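Local coordinates for protein Adenylate/guanylate cyclase/hydrolase, alpha/beta fold family (PDB 3MR7) that probably makes cyclic AMP from ATP as an adenylate cyclase, of which this chain is the N-terminal nucleotide-cyclase catalytic domain, at residues Thr88-Lys91 with Glu92-Gln95; Arg24-Thr27 with Asp28-Asn31; Ile126-Pro129 with Gly130-Cys133; Lys34-Arg37 with Arg38-Asp42. One frame throughout, in Å; residues are numbered along the deposited sequence.

Contact 1 of 4, residues Thr88-Lys91 with Glu92-Gln95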
loop_
_atom_site.group_PDB
_atom_site.type_symbol
_atom_site.label_atom_id
_atom_site.label_comp_id
_atom_site.label_asym_id
_atom_site.label_seq_id
_atom_site.Cartn_x
_atom_site.Cartn_y
_atom_site.Cartn_z
ATOM N N THR A 88 12.444 19.318 -3.743
ATOM C CA THR A 88 11.685 18.684 -4.803
ATOM C C THR A 88 10.202 18.916 -4.492
ATOM O O THR A 88 9.786 18.884 -3.338
ATOM C CB THR A 88 11.952 17.167 -4.814
ATOM O OG1 THR A 88 13.339 16.917 -5.070
ATOM C CG2 THR A 88 11.086 16.448 -5.844
ATOM N N PRO A 89 9.390 19.152 -5.526
ATOM C CA PRO A 89 7.945 19.353 -5.304
ATOM C C PRO A 89 7.243 18.130 -4.679
ATOM O O PRO A 89 7.648 17.000 -4.935
ATOM C CB PRO A 89 7.407 19.619 -6.709
ATOM C CG PRO A 89 8.642 20.040 -7.535
ATOM C CD PRO A 89 9.799 19.319 -6.936
ATOM N N ARG A 90 6.197 18.355 -3.887
ATOM C CA ARG A 90 5.541 17.277 -3.137
ATOM C C ARG A 90 5.192 16.022 -3.946
ATOM O O ARG A 90 5.625 14.935 -3.611
ATOM C CB ARG A 90 4.287 17.791 -2.426
ATOM C CG ARG A 90 4.449 17.940 -0.933
ATOM C CD ARG A 90 3.110 18.170 -0.228
ATOM N NE ARG A 90 2.142 17.109 -0.526
ATOM C CZ ARG A 90 1.043 17.268 -1.264
ATOM N NH1 ARG A 90 0.744 18.458 -1.775
ATOM N NH2 ARG A 90 0.234 16.238 -1.481
ATOM N N LYS A 91 4.394 16.163 -4.996
ATOM C CA LYS A 91 3.933 15.003 -5.756
ATOM C C LYS A 91 5.055 14.255 -6.484
ATOM O O LYS A 91 4.813 13.215 -7.100
ATOM C CB LYS A 91 2.871 15.418 -6.778
ATOM C CG LYS A 91 1.635 16.098 -6.212
ATOM C CD LYS A 91 0.705 16.523 -7.346
ATOM C CE LYS A 91 1.507 17.026 -8.548
ATOM N NZ LYS A 91 0.655 17.671 -9.591
ATOM N N GLU A 92 6.273 14.785 -6.435
ATOM C CA GLU A 92 7.396 14.138 -7.105
ATOM C C GLU A 92 8.420 13.541 -6.141
ATOM O O GLU A 92 9.332 12.839 -6.555
ATOM C CB GLU A 92 8.097 15.119 -8.028
ATOM C CG GLU A 92 7.266 15.568 -9.199
ATOM C CD GLU A 92 8.058 16.437 -10.166
ATOM O OE1 GLU A 92 7.483 17.430 -10.660
ATOM O OE2 GLU A 92 9.253 16.132 -10.426
ATOM N N ARG A 93 8.279 13.829 -4.859
ATOM C CA ARG A 93 9.248 13.351 -3.888
ATOM C C ARG A 93 9.261 11.817 -3.761
ATOM O O ARG A 93 8.248 11.140 -3.966
ATOM C CB ARG A 93 8.989 13.995 -2.531
ATOM C CG ARG A 93 9.310 15.476 -2.493
ATOM C CD ARG A 93 8.955 16.057 -1.146
ATOM N NE ARG A 93 8.969 17.512 -1.180
ATOM C CZ ARG A 93 8.292 18.275 -0.334
ATOM N NH1 ARG A 93 7.537 17.718 0.604
ATOM N NH2 ARG A 93 8.363 19.589 -0.429
ATOM N N ILE A 94 10.423 11.272 -3.441
ATOM C CA ILE A 94 10.530 9.852 -3.165
ATOM C C ILE A 94 10.221 9.702 -1.694
ATOM O O ILE A 94 10.762 10.426 -0.879
ATOM C CB ILE A 94 11.964 9.330 -3.435
ATOM C CG1 ILE A 94 12.292 9.436 -4.920
ATOM C CG2 ILE A 94 12.142 7.903 -2.927
ATOM C CD1 ILE A 94 13.467 8.578 -5.373
ATOM N N GLN A 95 9.334 8.795 -1.337
ATOM C CA GLN A 95 9.147 8.520 0.076
ATOM C C GLN A 95 9.063 7.049 0.340
ATOM O O GLN A 95 8.420 6.311 -0.412
ATOM C CB GLN A 95 7.875 9.149 0.598
ATOM C CG GLN A 95 7.828 10.632 0.539
ATOM C CD GLN A 95 6.435 11.149 0.911
ATOM O OE1 GLN A 95 5.452 10.909 0.198
ATOM N NE2 GLN A 95 6.344 11.826 2.040
#
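Arg-93 reaches back round a turn to Thr-88, five residues earlier, and grips its carbonyl from the edge of the guanidinium. Arg-93 NE makes the main bond to Thr-88 O, 2.7 Å long with an N-H...O angle of 155°, while NH2 adds a weak one to the same oxygen. CG of Arg-93 stands beside its backbone N (chi1 -70°), and from there the chain runs extended to NE, which gives it the length to span the turn. Along the way Arg-93 CG passes Thr-88 CB at 3.9 Å, the two side chains running in opposite directions. Thr-88 CG2 meets Glu-92 CB, also at 3.9 Å, where the two side chains cross at about a right angle. Arg-90 lays its aliphatic part over one face of the Arg-93 guanidinium, its CG lying 3.5 Å from Arg-93 NH1. Its own guanidinium stands almost perpendicular, so the like charges do not stack. The backbone forms a short 3-10 turn at residues 90-92, with Glu-92 N bonded to Pro-89 O (3.0 Å) and Arg-93 N to Arg-90 O (3.1 Å). Pro-89 suits the place just before it, having no N-H to satisfy. With an alanine at position 93 the Thr-88 carbonyl would probably lose its side-chain donor and the turn be less firmly closed. The turn lies in the surface loop between helix 67-84 and strand 96-107; Arg-93 also touches Glu-85, just past that helix, while Thr-88 packs on Arg-32 of helix 27-47.

Contact 2 of 4, residues Arg24-Thr27 with Asp28-Asn31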
loop_
_atom_site.group_PDB
_atom_site.type_symbol
_atom_site.label_atom_id
_atom_site.label_comp_id
_atom_site.label_asym_id
_atom_site.label_seq_id
_atom_site.Cartn_x
_atom_site.Cartn_y
_atom_site.Cartn_z
ATOM N N ARG A 24 5.267 5.039 -17.600
ATOM C CA ARG A 24 6.515 5.716 -17.886
ATOM C C ARG A 24 7.744 5.269 -17.059
ATOM O O ARG A 24 7.665 5.010 -15.857
ATOM C CB ARG A 24 6.281 7.224 -17.914
ATOM C CG ARG A 24 7.014 8.010 -16.905
ATOM C CD ARG A 24 7.026 9.464 -17.345
ATOM N NE ARG A 24 5.693 9.941 -17.704
ATOM C CZ ARG A 24 4.902 10.632 -16.889
ATOM N NH1 ARG A 24 5.310 10.930 -15.661
ATOM N NH2 ARG A 24 3.702 11.027 -17.300
ATOM N N ASN A 25 8.873 5.129 -17.749
ATOM C CA ASN A 25 10.122 4.752 -17.102
ATOM C C ASN A 25 10.752 5.982 -16.471
ATOM O O ASN A 25 11.070 6.983 -17.147
ATOM C CB ASN A 25 11.086 4.078 -18.078
ATOM C CG ASN A 25 12.084 3.163 -17.376
ATOM O OD1 ASN A 25 12.518 3.437 -16.259
ATOM N ND2 ASN A 25 12.449 2.068 -18.037
ATOM N N GLU A 26 10.904 5.906 -15.159
ATOM C CA GLU A 26 11.213 7.078 -14.386
ATOM C C GLU A 26 12.654 7.005 -13.956
ATOM O O GLU A 26 12.981 7.192 -12.796
ATOM C CB GLU A 26 10.298 7.148 -13.174
ATOM C CG GLU A 26 9.730 8.526 -12.954
ATOM C CD GLU A 26 8.468 8.758 -13.754
ATOM O OE1 GLU A 26 7.675 7.798 -13.929
ATOM O OE2 GLU A 26 8.274 9.910 -14.199
ATOM N N THR A 27 13.515 6.734 -14.915
ATOM C CA THR A 27 14.896 6.459 -14.621
ATOM C C THR A 27 15.499 7.455 -13.635
ATOM O O THR A 27 16.189 7.049 -12.688
ATOM C CB THR A 27 15.696 6.341 -15.916
ATOM O OG1 THR A 27 15.123 7.225 -16.883
ATOM C CG2 THR A 27 15.616 4.884 -16.457
ATOM N N ASP A 28 15.222 8.744 -13.814
ATOM C CA ASP A 28 15.697 9.742 -12.846
ATOM C C ASP A 28 15.314 9.382 -11.408
ATOM O O ASP A 28 16.170 9.291 -10.521
ATOM C CB ASP A 28 15.159 11.125 -13.176
ATOM C CG ASP A 28 15.914 11.792 -14.319
ATOM O OD1 ASP A 28 17.060 11.379 -14.613
ATOM O OD2 ASP A 28 15.356 12.738 -14.916
ATOM N N VAL A 29 14.016 9.185 -11.184
ATOM C CA VAL A 29 13.521 8.803 -9.873
ATOM C C VAL A 29 14.075 7.443 -9.404
ATOM O O VAL A 29 14.472 7.303 -8.252
ATOM C CB VAL A 29 11.951 8.860 -9.810
ATOM C CG1 VAL A 29 11.433 8.167 -8.585
ATOM C CG2 VAL A 29 11.477 10.289 -9.811
ATOM N N LEU A 30 14.106 6.450 -10.282
ATOM C CA LEU A 30 14.619 5.134 -9.897
ATOM C C LEU A 30 16.112 5.168 -9.542
ATOM O O LEU A 30 16.571 4.372 -8.723
ATOM C CB LEU A 30 14.360 4.107 -10.997
ATOM C CG LEU A 30 12.913 3.951 -11.476
ATOM C CD1 LEU A 30 12.891 3.030 -12.664
ATOM C CD2 LEU A 30 12.012 3.404 -10.377
ATOM N N ASN A 31 16.862 6.083 -10.157
ATOM C CA ASN A 31 18.265 6.266 -9.810
ATOM C C ASN A 31 18.490 6.982 -8.490
ATOM O O ASN A 31 19.459 6.699 -7.781
ATOM C CB ASN A 31 19.012 7.016 -10.901
ATOM C CG ASN A 31 19.196 6.197 -12.131
ATOM O OD1 ASN A 31 19.093 4.970 -12.100
ATOM N ND2 ASN A 31 19.462 6.868 -13.245
#
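Leu-30 folds its side chain back over the backbone at the start of its own helix, with Leu-30 CG 3.5 Å from Glu-26 O and Leu-30 CD1 3.6 Å from Asn-25 OD1. CG stands beside the backbone N (chi1 -54°), a turn that directs the isobutyl group toward the preceding loop, where the Asn-25 side chain crosses it at about a right angle; leucine suits the place, its branched end being long enough to reach Asn-25. One residue earlier on the helix, Val-29 lies alongside Glu-26, the two pointing the same way, and Val-29 CB meets Glu-26 CG at 3.9 Å. These neighbours are set by the first helical bonds, Leu-30 N to Glu-26 O and Asn-31 N to Thr-27 O. Glu-26 occupies the N-cap position, and its bent chain carries the carboxylate to a long, weak salt bridge with Arg-24. Asp-28, in the first turn, probably suits the positive end of the helix dipole. Were Leu-30 cut back to a glycine, a gap would probably open beside Asn-25 and the packing on Glu-26 of the second subunit be lost. This is where the loop after strand 4-15 becomes helix 27-47; the buried Val-29 packs on Tyr-18 and Ile-94, and Asn-25 on Thr-27 of the second subunit.

Contact 3 of 4, residues Ile126-Pro129 with Gly130-Cys133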
loop_
_atom_site.group_PDB
_atom_site.type_symbol
_atom_site.label_atom_id
_atom_site.label_comp_id
_atom_site.label_asym_id
_atom_site.label_seq_id
_atom_site.Cartn_x
_atom_site.Cartn_y
_atom_site.Cartn_z
ATOM N N ILE A 126 0.439 -0.525 5.119
ATOM C CA ILE A 126 -0.595 0.429 5.492
ATOM C C ILE A 126 -0.003 1.729 6.020
ATOM O O ILE A 126 -0.716 2.705 6.147
ATOM C CB ILE A 126 -1.499 -0.122 6.571
ATOM C CG1 ILE A 126 -0.697 -0.141 7.883
ATOM C CG2 ILE A 126 -2.127 -1.485 6.113
ATOM C CD1 ILE A 126 -1.324 -0.860 8.988
ATOM N N SER A 127 1.292 1.748 6.320
ATOM C CA SER A 127 1.936 2.959 6.819
ATOM C C SER A 127 1.769 4.109 5.849
ATOM O O SER A 127 1.778 3.907 4.650
ATOM C CB SER A 127 3.429 2.720 7.010
ATOM O OG SER A 127 4.083 3.939 7.292
ATOM N N GLU A 128 1.638 5.332 6.331
ATOM C CA GLU A 128 1.590 6.367 5.337
ATOM C C GLU A 128 2.963 6.739 4.827
ATOM O O GLU A 128 3.966 6.485 5.470
ATOM C CB GLU A 128 0.668 7.535 5.673
ATOM C CG GLU A 128 1.068 8.515 6.706
ATOM C CD GLU A 128 -0.128 9.412 7.048
ATOM O OE1 GLU A 128 -1.281 8.962 6.833
ATOM O OE2 GLU A 128 0.073 10.556 7.515
ATOM N N PRO A 129 3.008 7.265 3.611
ATOM C CA PRO A 129 4.300 7.493 2.978
ATOM C C PRO A 129 5.107 8.457 3.803
ATOM O O PRO A 129 4.571 9.465 4.262
ATOM C CB PRO A 129 3.922 8.116 1.647
ATOM C CG PRO A 129 2.527 7.584 1.370
ATOM C CD PRO A 129 1.882 7.586 2.716
ATOM N N GLY A 130 6.378 8.118 3.998
ATOM C CA GLY A 130 7.286 8.923 4.782
ATOM C C GLY A 130 7.202 8.706 6.276
ATOM O O GLY A 130 7.950 9.315 7.000
ATOM N N ALA A 131 6.304 7.831 6.714
ATOM C CA ALA A 131 6.027 7.621 8.109
ATOM C C ALA A 131 6.565 6.278 8.533
ATOM O O ALA A 131 7.212 5.616 7.763
ATOM C CB ALA A 131 4.515 7.685 8.350
ATOM N N ILE A 132 6.285 5.890 9.767
ATOM C CA ILE A 132 6.694 4.618 10.306
ATOM C C ILE A 132 5.528 4.054 11.113
ATOM O O ILE A 132 5.021 4.729 11.991
ATOM C CB ILE A 132 7.815 4.786 11.313
ATOM C CG1 ILE A 132 8.980 5.561 10.731
ATOM C CG2 ILE A 132 8.276 3.439 11.785
ATOM C CD1 ILE A 132 10.119 5.709 11.710
ATOM N N CYS A 133 5.099 2.825 10.826
ATOM C CA CYS A 133 4.060 2.169 11.626
ATOM C C CYS A 133 4.666 1.040 12.435
ATOM O O CYS A 133 5.409 0.231 11.901
ATOM C CB CYS A 133 2.946 1.624 10.741
ATOM S SG CYS A 133 1.764 2.858 10.244
#
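A type II beta turn from Glu-128 to Ala-131 joins the end of helix 115-126 to strand 132-135, closed by Ala-131 N on Glu-128 O at 3.0 Å. Glu-128 O takes a second bond, from Ser-127 OG at 3.1 Å, and the two donors approach from opposite faces of its plane, so the oxygen is held from both. Ser-127 can do this because its OG lies anti to the backbone N (chi1 171°), turned forward toward the next residue's carbonyl; a short hydroxyl suits that reach. The corners of the turn have the residues expected of this type: Pro-129, whose ring imposes the required phi, then Gly-130 at phi 83°, where a CB would run into Pro-129 O. In the nucleotide-cyclase catalytic domain this turn ends the connection from strand 96-107 through the short strand 112-113 and helix 115-126, which sets strand 132-135 parallel to 96-107, with Gly-130 bonding to the backbone of Tyr-96 and Cys-133 to Ile-98 and Ile-100. Beyond the turn the chain comes back beside Ser-127, where Cys-133 SG packs on Ser-127 CB at 3.6 Å. The sulphur is small and apolar enough for this buried spot, which Val-167 and Gln-169 of strand 161-170 also border. Glu-128 CG rests on Ala-131 CB, 3.9 Å apart, and the carboxylate extends to a long, weak ion pair with Lys-159 of the second subunit. Ala-131 O accepts from Gln-78 NE2 of helix 67-84, and Ile-132 turns the other way, onto Ala-74 and Leu-75 of that helix.

Contact 4 of 4, residues Lys34-Arg37 with Arg38-Asp42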
loop_
_atom_site.group_PDB
_atom_site.type_symbol
_atom_site.label_atom_id
_atom_site.label_comp_id
_atom_site.label_asym_id
_atom_site.label_seq_id
_atom_site.Cartn_x
_atom_site.Cartn_y
_atom_site.Cartn_z
ATOM N N LYS A 34 17.952 4.355 -5.873
ATOM C CA LYS A 34 19.141 3.527 -5.817
ATOM C C LYS A 34 20.222 4.215 -4.970
ATOM O O LYS A 34 20.888 3.574 -4.154
ATOM C CB LYS A 34 19.657 3.230 -7.217
ATOM C CG LYS A 34 18.986 2.077 -7.919
ATOM C CD LYS A 34 19.449 2.081 -9.371
ATOM C CE LYS A 34 19.420 0.695 -9.992
ATOM N NZ LYS A 34 20.754 0.376 -10.612
ATOM N N LEU A 35 20.372 5.521 -5.160
ATOM C CA LEU A 35 21.303 6.328 -4.367
ATOM C C LEU A 35 21.006 6.331 -2.879
ATOM O O LEU A 35 21.897 6.127 -2.075
ATOM C CB LEU A 35 21.296 7.782 -4.809
ATOM C CG LEU A 35 22.287 8.539 -3.947
ATOM C CD1 LEU A 35 23.651 7.885 -4.108
ATOM C CD2 LEU A 35 22.328 9.980 -4.322
ATOM N N TYR A 36 19.758 6.610 -2.518
ATOM C CA TYR A 36 19.349 6.667 -1.109
ATOM C C TYR A 36 19.550 5.324 -0.426
ATOM O O TYR A 36 20.080 5.251 0.689
ATOM C CB TYR A 36 17.889 7.117 -0.958
ATOM C CG TYR A 36 17.620 8.569 -1.291
ATOM C CD1 TYR A 36 18.564 9.562 -1.047
ATOM C CD2 TYR A 36 16.413 8.946 -1.844
ATOM C CE1 TYR A 36 18.294 10.890 -1.336
ATOM C CE2 TYR A 36 16.140 10.260 -2.146
ATOM C CZ TYR A 36 17.066 11.228 -1.883
ATOM O OH TYR A 36 16.743 12.533 -2.191
ATOM N N ARG A 37 19.131 4.256 -1.096
ATOM C CA ARG A 37 19.386 2.923 -0.574
ATOM C C ARG A 37 20.858 2.774 -0.207
ATOM O O ARG A 37 21.191 2.167 0.796
ATOM C CB ARG A 37 19.001 1.854 -1.597
ATOM C CG ARG A 37 19.596 0.501 -1.297
ATOM C CD ARG A 37 18.857 -0.219 -0.192
ATOM N NE ARG A 37 18.251 -1.435 -0.701
ATOM C CZ ARG A 37 18.721 -2.653 -0.483
ATOM N NH1 ARG A 37 19.796 -2.822 0.268
ATOM N NH2 ARG A 37 18.105 -3.700 -1.005
ATOM N N ARG A 38 21.739 3.345 -1.017
ATOM C CA ARG A 38 23.149 3.096 -0.820
ATOM C C ARG A 38 23.763 4.033 0.182
ATOM O O ARG A 38 24.608 3.630 0.985
ATOM C CB ARG A 38 23.903 3.176 -2.136
ATOM C CG ARG A 38 24.033 1.854 -2.796
ATOM C CD ARG A 38 24.236 2.009 -4.295
ATOM N NE ARG A 38 23.167 1.290 -4.960
ATOM C CZ ARG A 38 23.289 0.042 -5.368
ATOM N NH1 ARG A 38 24.446 -0.583 -5.204
ATOM N NH2 ARG A 38 22.270 -0.566 -5.948
ATOM N N GLU A 39 23.323 5.280 0.138
ATOM C CA GLU A 39 23.916 6.325 0.945
ATOM C C GLU A 39 23.191 6.585 2.263
ATOM O O GLU A 39 23.770 7.152 3.166
ATOM C CB GLU A 39 24.025 7.613 0.146
ATOM C CG GLU A 39 23.099 8.700 0.609
ATOM C CD GLU A 39 23.547 10.083 0.157
ATOM O OE1 GLU A 39 22.943 10.616 -0.805
ATOM O OE2 GLU A 39 24.494 10.639 0.768
ATOM N N LEU A 40 21.945 6.152 2.393
ATOM C CA LEU A 40 21.132 6.566 3.534
ATOM C C LEU A 40 20.642 5.358 4.289
ATOM O O LEU A 40 20.982 5.167 5.457
ATOM C CB LEU A 40 19.952 7.362 3.037
ATOM C CG LEU A 40 19.410 8.508 3.862
ATOM C CD1 LEU A 40 18.807 9.506 2.887
ATOM C CD2 LEU A 40 18.369 8.028 4.867
ATOM N N ILE A 41 19.871 4.521 3.606
ATOM C CA ILE A 41 19.338 3.301 4.198
ATOM C C ILE A 41 20.377 2.255 4.611
ATOM O O ILE A 41 20.572 1.981 5.794
ATOM C CB ILE A 41 18.441 2.626 3.223
ATOM C CG1 ILE A 41 17.246 3.517 2.948
ATOM C CG2 ILE A 41 18.027 1.281 3.763
ATOM C CD1 ILE A 41 16.312 2.938 1.902
ATOM N N ASP A 42 21.028 1.656 3.628
ATOM C CA ASP A 42 21.993 0.601 3.913
ATOM C C ASP A 42 22.968 0.963 5.030
ATOM O O ASP A 42 23.253 0.138 5.876
ATOM C CB ASP A 42 22.714 0.138 2.648
ATOM C CG ASP A 42 21.832 -0.732 1.751
ATOM O OD1 ASP A 42 20.666 -0.972 2.123
ATOM O OD2 ASP A 42 22.303 -1.189 0.678
#
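Arg-37 and Asp-42, five residues apart on helix 27-47, join in a salt bridge along the helix surface. From CB, beside the next peptide N, the Arg-37 chain sets out anti to the backbone N (chi1 163°) and then bends twice, crossing Asp-42 obliquely. Arg-37 CG comes 3.8 Å from Asp-42 OD2, CD passes close to OD1, and Arg-37 NE stays 3.7 Å from Asp-42 OD1. At the tip, Arg-37 NH1 bonds Asp-42 OD1 at 2.8 Å, using the syn lone pair of OD1, and Asp-42 OD2 more weakly at 3.0 Å. This single nitrogen is thus shared by both oxygens, while the guanidinium and carboxylate planes stand 74° apart. A wider pi-type turn brings the partners together, with Asp-42 N bonding Arg-37 O at 2.9 Å and Tyr-36 O accepting from both Leu-40 N and Ile-41 N. On another side Tyr-36 CD1 packs on Leu-40 CD1, the tyrosine hydroxyl bonding Glu-85, while Arg-38 makes its salt bridge to Glu-23 of the second subunit. Ile-52 and Met-60 of the sheet flank the Arg-37 to Asp-42 pair. Opposite charges beside such apolar neighbours probably balance each other, and the nearby arginine is likely to keep Asp-42 ionised.

Contact 3 is the buried one, about 8 Å between its centre and that of the chain; contacts 1 and 2 lie at the surface, and contact 4 is partly buried. Contacts 2 and 4 share helix 27-47, the first at its exposed start, the second further along where charges pair. Contact 1 touches both contact 2, through Ile-94 against Val-29, and contact 3, through Gln-95 against Pro-129, thus bridging helix start and turn. The two turns differ in means: in contact 1 an arginine side chain reaches back to a carbonyl, whereas in contact 3 a serine hydroxyl bonds the carbonyl of the next residue. Contacts 2, 3 and 4 each also meet the second subunit.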